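Local coordinates for pseudoperoxidase (Leishmania major, PDB 5VIA), which binds a heme b whose iron is held between a histidine and a cysteine, and belongs to the peroxidase family as a pseudoperoxidase, at residues 155-160 against 181-186. Residues are numbered along the deposited sequence; the frame is centred on the assembly and turned at random.
Sequences LLACHS and YTLNNR. With HEM (protoporphyrin IX containing Fe), chain B.
S160 sets its hydroxyl against the backbone of 182-184, with OG 3.4 Å from both T182 O and N184 N. The N184 amide gives OG a weak, bent hydrogen bond (132°), while a water joins S160 O to T182 N. With chi1 at 68°, OG sits between the backbone N and the carbonyl carbon of S160 and reaches A157 O at 2.6 Å, almost in line with that C=O (171°). The S160 amide binds the same oxygen, so two bonds from one residue grip A157 O and close the 3-10 turn 157-160.

Van der Waals contact comes largely from L183. Its CG lies anti to the backbone N, and the extended side chain runs alongside the turn. CD2 rests on the carbonyl oxygen A157 O at 3.4 Å, and A157 CB similarly meets N184 O. The apolar pairs are A157 CB with L183 CD2 (4.4 Å) and C158 SG with L183 CD1 (4.2 Å).

C158 SG spans the two sides, also lying 3.5 Å from the heme vinyl carbon CAC; L155 touches the same vinyl group. On the far side, H159 NE2 binds the iron at 2.3 Å, with C60 as the other axial ligand. E243 accepts a hydrogen bond from H159 ND1, which would probably make the imidazole more electron-donating. The paired bonds at A157 O thus fix the turn bearing the iron ligand, while 181-186 backs it.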
loop_
_atom_site.group_PDB
_atom_site.type_symbol
_atom_site.label_atom_id
_atom_site.label_comp_id
_atom_site.label_asym_id
_atom_site.label_seq_id
_atom_site.Cartn_x
_atom_site.Cartn_y
_atom_site.Cartn_z
ATOM N N LEU A 155 0.774 -3.230 8.399
ATOM C CA LEU A 155 0.570 -2.935 6.986
ATOM C C LEU A 155 1.304 -1.666 6.590
ATOM O O LEU A 155 1.690 -1.499 5.432
ATOM C CB LEU A 155 -0.929 -2.783 6.727
ATOM C CG LEU A 155 -1.558 -3.141 5.384
ATOM C CD1 LEU A 155 -0.935 -4.387 4.700
ATOM C CD2 LEU A 155 -3.049 -3.347 5.641
ATOM N N LEU A 156 1.502 -0.767 7.550
ATOM C CA LEU A 156 2.106 0.533 7.222
ATOM C C LEU A 156 3.595 0.458 6.880
ATOM O O LEU A 156 4.163 1.429 6.361
ATOM C CB LEU A 156 1.797 1.575 8.302
ATOM C CG LEU A 156 0.344 2.084 8.261
ATOM C CD1 LEU A 156 0.051 2.974 9.431
ATOM C CD2 LEU A 156 0.062 2.849 6.968
ATOM N N ALA A 157 4.230 -0.690 7.123
ATOM C CA ALA A 157 5.624 -0.867 6.707
ATOM C C ALA A 157 5.784 -0.884 5.195
ATOM O O ALA A 157 6.921 -0.886 4.700
ATOM C CB ALA A 157 6.211 -2.115 7.295
ATOM N N CYS A 158 4.672 -0.908 4.451
ATOM C CA CYS A 158 4.766 -0.689 3.006
ATOM C C CYS A 158 5.335 0.694 2.718
ATOM O O CYS A 158 5.828 0.942 1.628
ATOM C CB CYS A 158 3.417 -0.838 2.308
ATOM S SG CYS A 158 2.798 -2.548 2.265
ATOM N N HIS A 159 5.254 1.599 3.689
ATOM C CA HIS A 159 5.861 2.932 3.530
ATOM C C HIS A 159 7.387 2.916 3.599
ATOM O O HIS A 159 8.046 3.955 3.425
ATOM C CB HIS A 159 5.299 3.883 4.575
ATOM C CG HIS A 159 3.930 4.385 4.247
ATOM N ND1 HIS A 159 3.194 5.165 5.112
ATOM C CD2 HIS A 159 3.169 4.228 3.139
ATOM C CE1 HIS A 159 2.042 5.474 4.551
ATOM N NE2 HIS A 159 2.001 4.913 3.360
ATOM N N SER A 160 7.961 1.744 3.848
ATOM C CA SER A 160 9.412 1.629 3.841
ATOM C C SER A 160 9.943 1.536 2.405
ATOM O O SER A 160 11.148 1.622 2.188
ATOM C CB SER A 160 9.849 0.421 4.661
ATOM O OG SER A 160 9.439 -0.758 4.014
ATOM N N TYR A 181 13.819 0.616 -1.716
ATOM C CA TYR A 181 13.835 -0.709 -2.338
ATOM C C TYR A 181 13.820 -1.939 -1.425
ATOM O O TYR A 181 13.887 -3.052 -1.932
ATOM C CB TYR A 181 14.980 -0.809 -3.352
ATOM C CG TYR A 181 14.870 0.203 -4.476
ATOM C CD1 TYR A 181 13.767 0.206 -5.330
ATOM C CD2 TYR A 181 15.863 1.151 -4.680
ATOM C CE1 TYR A 181 13.664 1.128 -6.369
ATOM C CE2 TYR A 181 15.772 2.067 -5.709
ATOM C CZ TYR A 181 14.668 2.055 -6.546
ATOM O OH TYR A 181 14.580 2.980 -7.568
ATOM N N THR A 182 13.699 -1.755 -0.107
ATOM C CA THR A 182 13.589 -2.907 0.811
ATOM C C THR A 182 12.366 -2.779 1.715
ATOM O O THR A 182 12.277 -1.841 2.525
ATOM C CB THR A 182 14.859 -3.079 1.665
ATOM O OG1 THR A 182 16.003 -3.164 0.805
ATOM C CG2 THR A 182 14.795 -4.342 2.480
ATOM N N LEU A 183 11.419 -3.708 1.582
ATOM C CA LEU A 183 10.214 -3.647 2.404
ATOM C C LEU A 183 10.456 -4.431 3.690
ATOM O O LEU A 183 10.304 -5.654 3.728
ATOM C CB LEU A 183 8.988 -4.179 1.653
ATOM C CG LEU A 183 7.598 -3.679 2.083
ATOM C CD1 LEU A 183 6.501 -4.204 1.156
ATOM C CD2 LEU A 183 7.272 -4.045 3.529
ATOM N N ASN A 184 10.848 -3.715 4.732
ATOM C CA ASN A 184 11.048 -4.323 6.046
ATOM C C ASN A 184 10.562 -3.404 7.160
ATOM O O ASN A 184 9.834 -2.448 6.905
ATOM C CB ASN A 184 12.511 -4.723 6.250
ATOM C CG ASN A 184 13.451 -3.534 6.227
ATOM O OD1 ASN A 184 13.024 -2.378 6.323
ATOM N ND2 ASN A 184 14.744 -3.811 6.091
ATOM N N ASN A 185 10.979 -3.690 8.389
ATOM C CA ASN A 185 10.483 -2.951 9.551
ATOM C C ASN A 185 11.250 -1.658 9.832
ATOM O O ASN A 185 11.155 -1.099 10.923
ATOM C CB ASN A 185 10.518 -3.844 10.793
ATOM C CG ASN A 185 11.919 -4.274 11.159
ATOM O OD1 ASN A 185 12.797 -4.343 10.302
ATOM N ND2 ASN A 185 12.143 -4.559 12.442
ATOM N N ARG A 186 12.013 -1.179 8.853
ATOM C CA ARG A 186 12.789 0.039 9.061
ATOM C C ARG A 186 11.865 1.241 9.276
ATOM O O ARG A 186 12.216 2.181 9.977
ATOM C CB ARG A 186 13.735 0.284 7.877
ATOM C CG ARG A 186 14.860 1.257 8.209
ATOM C CD ARG A 186 15.952 1.297 7.129
ATOM N NE ARG A 186 16.721 2.537 7.254
ATOM C CZ ARG A 186 16.322 3.700 6.747
ATOM N NH1 ARG A 186 15.182 3.774 6.074
ATOM N NH2 ARG A 186 17.055 4.784 6.921
HETATM C CHA HEM B . 2.753 5.954 -0.836
HETATM C CHB HEM B . 0.149 8.034 2.720
HETATM C CHC HEM B . -1.778 3.673 3.639
HETATM C CHD HEM B . 1.365 1.514 0.600
HETATM C C1A HEM B . 2.154 6.872 -0.009
HETATM C C2A HEM B . 2.290 8.305 -0.148
HETATM C C3A HEM B . 1.578 8.886 0.814
HETATM C C4A HEM B . 0.959 7.836 1.619
HETATM C CMA HEM B . 1.433 10.400 1.050
HETATM C CAA HEM B . 3.083 9.021 -1.263
HETATM C CBA HEM B . 2.172 8.896 -2.499
HETATM C CGA HEM B . 2.762 9.531 -3.739
HETATM O O1A HEM B . 2.990 10.766 -3.727
HETATM O O2A HEM B . 2.971 8.807 -4.751
HETATM C C1B HEM B . -0.636 7.049 3.285
HETATM C C2B HEM B . -1.581 7.200 4.368
HETATM C C3B HEM B . -2.142 6.008 4.623
HETATM C C4B HEM B . -1.528 5.032 3.725
HETATM C CMB HEM B . -1.903 8.529 5.068
HETATM C CAB HEM B . -3.210 5.782 5.722
HETATM C CBB HEM B . -4.123 4.808 5.640
HETATM C C1C HEM B . -1.103 2.706 2.917
HETATM C C2C HEM B . -1.336 1.256 2.960
HETATM C C3C HEM B . -0.456 0.668 2.105
HETATM C C4C HEM B . 0.350 1.723 1.510
HETATM C CMC HEM B . -2.428 0.582 3.838
HETATM C CAC HEM B . -0.222 -0.804 1.693
HETATM C CBC HEM B . -1.026 -1.810 2.065
HETATM C C1D HEM B . 2.052 2.501 -0.064
HETATM C C2D HEM B . 3.103 2.277 -1.035
HETATM C C3D HEM B . 3.541 3.665 -1.482
HETATM C C4D HEM B . 2.708 4.585 -0.735
HETATM C CMD HEM B . 3.664 0.922 -1.517
HETATM C CAD HEM B . 4.627 4.005 -2.536
HETATM C CBD HEM B . 3.886 4.010 -3.880
HETATM C CGD HEM B . 4.805 4.369 -5.024
HETATM O O1D HEM B . 4.293 4.611 -6.157
HETATM O O2D HEM B . 6.039 4.417 -4.794
HETATM N NA HEM B . 1.339 6.615 1.088
HETATM N NB HEM B . -0.620 5.719 2.924
HETATM N NC HEM B . -0.060 2.950 2.018
HETATM N ND HEM B . 1.855 3.870 0.099
HETATM FE FE HEM B . 0.591 4.828 1.497
HETATM O O HOH W 1 13.578 0.489 1.695
#